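Local atomic coordinates of putative alpha-N-acetylgalactosaminidase (Bacillus halodurans C-125, PDB entry 3CC1), a protein that probably hydrolyses terminal alpha-linked N-acetylgalactosamine residues from glycoconjugates. Residues 347-351 / 387-391; 367-373 / 423-429. One frame throughout, in Å; residues are numbered along the deposited sequence.

Contact 1. Residues 347-351 / 387-391; sequences NRFVY and DMVGI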
ATOM      1  N   ASN A 347      26.157   1.549  -5.447  1.00 22.95           N
ATOM      2  CA  ASN A 347      24.846   2.084  -5.864  1.00 22.97           C
ATOM      3  C   ASN A 347      23.750   1.650  -4.926  1.00 23.94           C
ATOM      4  O   ASN A 347      23.561   0.464  -4.685  1.00 24.69           O
ATOM      5  CB  ASN A 347      24.535   1.648  -7.287  1.00 22.84           C
ATOM      6  CG  ASN A 347      25.654   1.998  -8.224  1.00 22.20           C
ATOM      7  OD1 ASN A 347      26.702   1.371  -8.179  1.00 23.98           O
ATOM      8  ND2 ASN A 347      25.467   3.061  -9.027  1.00 19.23           N
ATOM      9  N   ARG A 348      23.057   2.623  -4.353  1.00 23.77           N
ATOM     10  CA  ARG A 348      22.191   2.344  -3.209  1.00 24.08           C
ATOM     11  C   ARG A 348      21.082   3.357  -3.003  1.00 23.99           C
ATOM     12  O   ARG A 348      21.212   4.560  -3.272  1.00 23.47           O
ATOM     13  CB  ARG A 348      23.020   2.230  -1.924  1.00 23.73           C
ATOM     14  CG  ARG A 348      23.688   3.530  -1.467  1.00 24.95           C
ATOM     15  CD  ARG A 348      24.792   3.200  -0.473  1.00 26.19           C
ATOM     16  NE  ARG A 348      25.529   4.366  -0.003  1.00 25.37           N
ATOM     17  CZ  ARG A 348      26.481   4.970  -0.677  1.00 28.53           C
ATOM     18  NH1 ARG A 348      26.811   4.583  -1.889  1.00 29.60           N
ATOM     19  NH2 ARG A 348      27.097   5.996  -0.142  1.00 31.84           N
ATOM     20  N   PHE A 349      19.966   2.815  -2.544  1.00 24.34           N
ATOM     21  CA  PHE A 349      18.793   3.583  -2.148  1.00 24.04           C
ATOM     22  C   PHE A 349      19.087   4.244  -0.780  1.00 23.81           C
ATOM     23  O   PHE A 349      19.543   3.573   0.117  1.00 24.03           O
ATOM     24  CB  PHE A 349      17.590   2.634  -2.099  1.00 24.23           C
ATOM     25  CG  PHE A 349      16.343   3.230  -1.483  1.00 25.44           C
ATOM     26  CD1 PHE A 349      15.704   4.283  -2.060  1.00 25.34           C
ATOM     27  CD2 PHE A 349      15.825   2.716  -0.329  1.00 27.59           C
ATOM     28  CE1 PHE A 349      14.572   4.821  -1.488  1.00 27.32           C
ATOM     29  CE2 PHE A 349      14.691   3.260   0.232  1.00 32.12           C
ATOM     30  CZ  PHE A 349      14.081   4.330  -0.355  1.00 26.87           C
ATOM     31  N   VAL A 350      18.855   5.555  -0.631  1.00 22.51           N
ATOM     32  CA  VAL A 350      19.184   6.270   0.630  1.00 22.37           C
ATOM     33  C   VAL A 350      17.939   6.535   1.493  1.00 22.63           C
ATOM     34  O   VAL A 350      17.905   6.202   2.681  1.00 23.86           O
ATOM     35  CB  VAL A 350      20.002   7.572   0.353  1.00 21.87           C
ATOM     36  CG1 VAL A 350      20.185   8.398   1.608  1.00 21.22           C
ATOM     37  CG2 VAL A 350      21.342   7.218  -0.302  1.00 23.26           C
ATOM     38  N   TYR A 351      16.913   7.126   0.915  1.00 21.28           N
ATOM     39  CA  TYR A 351      15.713   7.406   1.654  1.00 20.75           C
ATOM     40  C   TYR A 351      14.507   7.632   0.757  1.00 21.32           C
ATOM     41  O   TYR A 351      14.606   7.951  -0.407  1.00 20.27           O
ATOM     42  CB  TYR A 351      15.889   8.596   2.655  1.00 21.09           C
ATOM     43  CG  TYR A 351      15.932  10.001   2.065  1.00 19.28           C
ATOM     44  CD1 TYR A 351      14.828  10.548   1.413  1.00 21.60           C
ATOM     45  CD2 TYR A 351      17.036  10.792   2.213  1.00 20.29           C
ATOM     46  CE1 TYR A 351      14.859  11.820   0.878  1.00 21.80           C
ATOM     47  CE2 TYR A 351      17.067  12.104   1.712  1.00 22.95           C
ATOM     48  CZ  TYR A 351      15.963  12.610   1.057  1.00 21.80           C
ATOM     49  OH  TYR A 351      15.952  13.906   0.589  1.00 17.81           O
ATOM     50  N   ASP A 387      26.225  12.580   6.323  1.00 20.70           N
ATOM     51  CA  ASP A 387      26.158  11.349   7.141  1.00 21.60           C
ATOM     52  C   ASP A 387      25.324  10.245   6.496  1.00 22.15           C
ATOM     53  O   ASP A 387      25.443   9.097   6.847  1.00 24.00           O
ATOM     54  CB  ASP A 387      25.697  11.623   8.596  1.00 22.54           C
ATOM     55  CG  ASP A 387      24.385  12.431   8.695  1.00 24.26           C
ATOM     56  OD1 ASP A 387      23.322  11.913   8.306  1.00 26.62           O
ATOM     57  OD2 ASP A 387      24.436  13.579   9.185  1.00 27.10           O
HETATM   58  N   MSE A 388      24.513  10.589   5.514  1.00 21.91           N
HETATM   59  CA  MSE A 388      23.706   9.588   4.798  1.00 22.72           C
HETATM   60  C   MSE A 388      24.514   8.807   3.777  1.00 22.67           C
HETATM   61  O   MSE A 388      24.074   7.755   3.294  1.00 23.62           O
HETATM   62  CB  MSE A 388      22.590  10.278   4.013  1.00 22.25           C
HETATM   63  CG  MSE A 388      21.565  11.010   4.831  1.00 22.72           C
HETATM   64 SE   MSE A 388      20.418  12.029   3.605  0.75 17.80          SE
HETATM   65  CE  MSE A 388      19.200  12.683   4.883  1.00 17.23           C
ATOM     66  N   VAL A 389      25.660   9.348   3.388  1.00 22.62           N
ATOM     67  CA  VAL A 389      26.440   8.756   2.298  1.00 22.77           C
ATOM     68  C   VAL A 389      27.875   8.423   2.689  1.00 22.85           C
ATOM     69  O   VAL A 389      28.686   8.080   1.850  1.00 22.42           O
ATOM     70  CB  VAL A 389      26.350   9.578   1.002  1.00 23.47           C
ATOM     71  CG1 VAL A 389      24.827   9.642   0.529  1.00 22.69           C
ATOM     72  CG2 VAL A 389      26.974  10.969   1.160  1.00 21.21           C
ATOM     73  N   GLY A 390      28.170   8.465   3.984  1.00 22.53           N
ATOM     74  CA  GLY A 390      29.436   7.939   4.497  1.00 22.23           C
ATOM     75  C   GLY A 390      30.567   8.946   4.560  1.00 22.58           C
ATOM     76  O   GLY A 390      31.714   8.564   4.772  1.00 22.77           O
ATOM     77  N   ILE A 391      30.246  10.238   4.430  1.00 22.07           N
ATOM     78  CA  ILE A 391      31.292  11.290   4.364  1.00 21.73           C
ATOM     79  C   ILE A 391      31.273  12.121   5.633  1.00 21.65           C
ATOM     80  O   ILE A 391      30.227  12.490   6.133  1.00 21.28           O
ATOM     81  CB  ILE A 391      31.090  12.166   3.084  1.00 20.39           C
ATOM     82  CG1 ILE A 391      31.186  11.280   1.833  1.00 22.55           C
ATOM     83  CG2 ILE A 391      32.056  13.337   2.985  1.00 21.49           C
ATOM     84  CD1 ILE A 391      30.836  11.979   0.499  1.00 19.04           C
TER
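The selenium of M388, a selenomethionine, meets the ring of Y351 at its rim, 3.8 Å from SE to CE2 of the tyrosine, and it lies close to the ring plane, 85° off the normal measured from the centroid. This is a Met-aromatic contact made at the edge; the terminal methyl CE of M388 lies 3.9 Å from CD2 of Y351, close to the same two ring carbons. The M388 chain runs fully extended beyond CG, which carries its end along to the tyrosine while its root stays beside V350, where M388 CB lies 3.9 Å from V350 CG1. The other methyl of V350, CG2, faces V389 CG1 more loosely at 4.3 Å. Strand 345-353 is the outermost strand, within this chain, of the C-terminal antiparallel beta-sheet, and the loop 387-391 passes over its side chains; the V350 backbone also hydrogen-bonds to a second subunit. Two residues before V350, R348 stretches across with CG through NE extended, bringing NH2 to 3.3 Å from V389 O, near the guanidinium plane. The firm polar partners of the arginine lie elsewhere: NH1 bonds to L346 O and N362 OD1, and NE forms a salt bridge with E3 of the second subunit. Farther out, Y351 OH is hydrogen-bonded to Q383 O, which fixes the far end of the ring, while V350 and Y351 both face A358 in a classic beta bulge.

Contact 2. Residues 367-373 / 423-429; sequences EAYVALF and QSMMLKL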
ATOM      1  N   GLU A 367      35.184  10.762  -5.616  1.00 28.32           N
ATOM      2  CA  GLU A 367      33.904  11.446  -5.611  1.00 27.15           C
ATOM      3  C   GLU A 367      32.720  10.521  -5.303  1.00 25.11           C
ATOM      4  O   GLU A 367      32.801   9.311  -5.396  1.00 23.30           O
ATOM      5  CB  GLU A 367      33.677  12.187  -6.945  1.00 27.72           C
ATOM      6  CG  GLU A 367      33.041  11.376  -8.082  1.00 30.87           C
ATOM      7  CD  GLU A 367      34.026  10.571  -8.925  1.00 36.93           C
ATOM      8  OE1 GLU A 367      35.108  10.218  -8.409  1.00 38.48           O
ATOM      9  OE2 GLU A 367      33.689  10.253 -10.103  1.00 41.62           O
ATOM     10  N   ALA A 368      31.637  11.148  -4.883  1.00 23.61           N
ATOM     11  CA  ALA A 368      30.368  10.475  -4.711  1.00 23.29           C
ATOM     12  C   ALA A 368      29.280  11.214  -5.500  1.00 22.46           C
ATOM     13  O   ALA A 368      29.498  12.299  -6.047  1.00 21.13           O
ATOM     14  CB  ALA A 368      30.027  10.368  -3.244  1.00 22.63           C
ATOM     15  N   TYR A 369      28.141  10.542  -5.612  1.00 21.75           N
ATOM     16  CA  TYR A 369      26.989  11.031  -6.359  1.00 22.21           C
ATOM     17  C   TYR A 369      25.750  10.827  -5.534  1.00 22.38           C
ATOM     18  O   TYR A 369      25.607   9.789  -4.869  1.00 22.28           O
ATOM     19  CB  TYR A 369      26.839  10.271  -7.686  1.00 22.02           C
ATOM     20  CG  TYR A 369      28.048  10.406  -8.549  1.00 22.08           C
ATOM     21  CD1 TYR A 369      28.236  11.546  -9.313  1.00 22.44           C
ATOM     22  CD2 TYR A 369      29.007   9.425  -8.585  1.00 24.23           C
ATOM     23  CE1 TYR A 369      29.306  11.697 -10.067  1.00 24.79           C
ATOM     24  CE2 TYR A 369      30.107   9.564  -9.373  1.00 25.25           C
ATOM     25  CZ  TYR A 369      30.249  10.715 -10.104  1.00 26.14           C
ATOM     26  OH  TYR A 369      31.357  10.921 -10.894  1.00 30.17           O
ATOM     27  N   VAL A 370      24.890  11.850  -5.540  1.00 22.15           N
ATOM     28  CA  VAL A 370      23.599  11.779  -4.905  1.00 21.80           C
ATOM     29  C   VAL A 370      22.518  12.247  -5.878  1.00 21.49           C
ATOM     30  O   VAL A 370      22.610  13.310  -6.475  1.00 20.48           O
ATOM     31  CB  VAL A 370      23.558  12.609  -3.565  1.00 22.72           C
ATOM     32  CG1 VAL A 370      22.147  12.679  -3.009  1.00 21.63           C
ATOM     33  CG2 VAL A 370      24.537  12.019  -2.518  1.00 21.69           C
ATOM     34  N   ALA A 371      21.491  11.420  -6.031  1.00 21.13           N
ATOM     35  CA  ALA A 371      20.327  11.758  -6.824  1.00 21.74           C
ATOM     36  C   ALA A 371      19.152  12.055  -5.873  1.00 21.32           C
ATOM     37  O   ALA A 371      18.751  11.200  -5.056  1.00 21.92           O
ATOM     38  CB  ALA A 371      19.984  10.603  -7.810  1.00 20.41           C
ATOM     39  N   LEU A 372      18.609  13.253  -6.017  1.00 21.54           N
ATOM     40  CA  LEU A 372      17.460  13.718  -5.252  1.00 22.10           C
ATOM     41  C   LEU A 372      16.238  13.905  -6.154  1.00 22.16           C
ATOM     42  O   LEU A 372      16.340  14.506  -7.203  1.00 23.01           O
ATOM     43  CB  LEU A 372      17.791  15.049  -4.531  1.00 22.60           C
ATOM     44  CG  LEU A 372      18.982  15.037  -3.565  1.00 23.86           C
ATOM     45  CD1 LEU A 372      19.404  16.481  -3.136  1.00 21.15           C
ATOM     46  CD2 LEU A 372      18.697  14.105  -2.356  1.00 17.21           C
ATOM     47  N   PHE A 373      15.075  13.388  -5.734  1.00 21.51           N
ATOM     48  CA  PHE A 373      13.927  13.324  -6.605  1.00 20.79           C
ATOM     49  C   PHE A 373      12.668  13.844  -5.921  1.00 20.82           C
ATOM     50  O   PHE A 373      12.316  13.375  -4.842  1.00 20.44           O
ATOM     51  CB  PHE A 373      13.630  11.851  -7.003  1.00 20.77           C
ATOM     52  CG  PHE A 373      14.742  11.144  -7.724  1.00 18.79           C
ATOM     53  CD1 PHE A 373      15.677  10.413  -7.015  1.00 20.57           C
ATOM     54  CD2 PHE A 373      14.811  11.138  -9.101  1.00 18.01           C
ATOM     55  CE1 PHE A 373      16.661   9.701  -7.669  1.00 21.10           C
ATOM     56  CE2 PHE A 373      15.820  10.433  -9.765  1.00 18.91           C
ATOM     57  CZ  PHE A 373      16.730   9.707  -9.036  1.00 21.31           C
ATOM     58  N   GLN A 423      10.698  16.877 -10.714  1.00 21.96           N
ATOM     59  CA  GLN A 423      12.044  17.327 -10.989  1.00 20.92           C
ATOM     60  C   GLN A 423      13.031  16.667 -10.042  1.00 21.03           C
ATOM     61  O   GLN A 423      12.751  16.365  -8.878  1.00 21.36           O
ATOM     62  CB  GLN A 423      12.127  18.853 -10.901  1.00 21.25           C
ATOM     63  CG  GLN A 423      13.484  19.408 -11.302  1.00 22.38           C
ATOM     64  CD  GLN A 423      13.575  20.905 -11.262  1.00 23.75           C
ATOM     65  OE1 GLN A 423      13.142  21.533 -10.325  1.00 24.59           O
ATOM     66  NE2 GLN A 423      14.160  21.490 -12.302  1.00 27.01           N
ATOM     67  N   SER A 424      14.241  16.483 -10.539  1.00 21.29           N
ATOM     68  CA  SER A 424      15.276  15.864  -9.764  1.00 21.06           C
ATOM     69  C   SER A 424      16.592  16.644  -9.934  1.00 21.67           C
ATOM     70  O   SER A 424      16.716  17.542 -10.762  1.00 20.47           O
ATOM     71  CB  SER A 424      15.490  14.414 -10.163  1.00 22.02           C
ATOM     72  OG  SER A 424      15.841  14.312 -11.532  1.00 22.16           O
HETATM   73  N   MSE A 425      17.554  16.284  -9.111  1.00 22.32           N
HETATM   74  CA  MSE A 425      18.885  16.832  -9.241  1.00 22.65           C
HETATM   75  C   MSE A 425      19.915  15.762  -9.018  1.00 22.53           C
HETATM   76  O   MSE A 425      19.877  15.036  -8.003  1.00 24.27           O
HETATM   77  CB  MSE A 425      19.069  17.915  -8.206  1.00 23.11           C
HETATM   78  CG  MSE A 425      20.548  18.139  -7.995  1.00 28.22           C
HETATM   79 SE   MSE A 425      21.144  19.505  -9.258  0.75 35.16          SE
HETATM   80  CE  MSE A 425      20.697  20.633  -7.752  1.00 20.45           C
HETATM   81  N   MSE A 426      20.876  15.681  -9.938  1.00 22.15           N
HETATM   82  CA  MSE A 426      22.021  14.800  -9.761  1.00 21.83           C
HETATM   83  C   MSE A 426      23.248  15.597  -9.301  1.00 21.78           C
HETATM   84  O   MSE A 426      23.700  16.526  -9.982  1.00 20.63           O
HETATM   85  CB  MSE A 426      22.307  14.035 -11.054  1.00 20.59           C
HETATM   86  CG  MSE A 426      23.485  13.096 -10.959  1.00 22.12           C
HETATM   87 SE   MSE A 426      23.124  11.542  -9.886  0.75 18.15          SE
HETATM   88  CE  MSE A 426      22.371  10.346 -11.247  1.00 18.38           C
ATOM     89  N   LEU A 427      23.737  15.255  -8.105  1.00 22.05           N
ATOM     90  CA  LEU A 427      24.869  15.949  -7.509  1.00 22.49           C
ATOM     91  C   LEU A 427      26.126  15.097  -7.566  1.00 22.49           C
ATOM     92  O   LEU A 427      26.080  13.865  -7.414  1.00 22.48           O
ATOM     93  CB  LEU A 427      24.596  16.316  -6.047  1.00 22.37           C
ATOM     94  CG  LEU A 427      23.324  17.095  -5.689  1.00 25.10           C
ATOM     95  CD1 LEU A 427      23.013  16.970  -4.228  1.00 27.82           C
ATOM     96  CD2 LEU A 427      23.498  18.562  -6.053  1.00 27.93           C
ATOM     97  N   LYS A 428      27.235  15.777  -7.831  1.00 21.54           N
ATOM     98  CA  LYS A 428      28.570  15.223  -7.563  1.00 22.53           C
ATOM     99  C   LYS A 428      29.118  15.863  -6.316  1.00 22.88           C
ATOM    100  O   LYS A 428      29.101  17.086  -6.175  1.00 22.91           O
ATOM    101  CB  LYS A 428      29.534  15.471  -8.721  1.00 22.37           C
ATOM    102  CG  LYS A 428      30.945  14.910  -8.473  1.00 25.15           C
ATOM    103  CD  LYS A 428      31.793  14.878  -9.720  1.00 26.01           C
ATOM    104  CE  LYS A 428      32.472  16.187 -10.033  1.00 25.85           C
ATOM    105  NZ  LYS A 428      33.252  16.068 -11.325  1.00 22.76           N
ATOM    106  N   LEU A 429      29.611  15.023  -5.413  1.00 23.38           N
ATOM    107  CA  LEU A 429      30.219  15.468  -4.188  1.00 23.02           C
ATOM    108  C   LEU A 429      31.697  15.216  -4.315  1.00 24.63           C
ATOM    109  O   LEU A 429      32.114  14.055  -4.360  1.00 24.07           O
ATOM    110  CB  LEU A 429      29.687  14.668  -2.994  1.00 22.82           C
ATOM    111  CG  LEU A 429      28.270  14.869  -2.474  1.00 21.95           C
ATOM    112  CD1 LEU A 429      27.282  14.769  -3.580  1.00 21.36           C
ATOM    113  CD2 LEU A 429      27.940  13.870  -1.398  1.00 22.02           C
TER
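Y369 and K428 lie side by side on neighbouring antiparallel strands of the C-terminal beta-sandwich domain, with K428 CG 3.9 Å from Y369 CE1 and both side chains pointing the same way. They form a non-hydrogen-bonded pair, and the lysine's aliphatic part, with CG anti to its backbone nitrogen (chi1 180°), runs along the tyrosine before bending at chi3. K428 NZ then hydrogen-bonds a bound polyethylene glycol molecule, probably from the crystallisation liquor, whose pocket also includes E367 and Y369. Within 367-373 the phenol OH of Y369 holds E367 OE2 at 2.6 Å through the carboxylate's anti lone pair; a phenylalanine in its place would probably leave that oxygen without this partner and the carboxylate freer to turn. On the same face A371 CB touches the selenium of M426 at 3.9 Å, and helices 298-310 and 335-343 pack against this side. The opposite face is apolar: V370 CG2 meets the L429 methyls, and the side chains of L372 and L427 cross at a slant, CD1 to CD1 3.8 Å. Between the faces, three hydrogen-bonded pairs join the strands with six backbone bonds, the L372 N to M425 O bond being almost straight at 177°. At the far end S424 CB comes in obliquely to the F373 ring, 3.5 Å from CD2.

After the barrel-type domain with its parallel strands, the chain enters the C-terminal antiparallel sheet on strand 345-353, and the turn through strand 356-362 leads to strand 368-374, with these three lying next to one another in order. Contact 1 closes the first long loop, when the chain returns at 387-391 after strand 380-384; contact 2 closes the second, when strand 424-431 comes back beside strand 368-374. Because 367-373 lies between the two segments of contact 1 while 423-429 lies beyond both, the loops cross instead of nesting. Both meet at one sheet: V389 CG1 packs on V370 CG2 at 3.9 Å, and I391 CD1 on L429 CD2, tying the 387-391 loop to the sheet's central strands as well as to its outermost one.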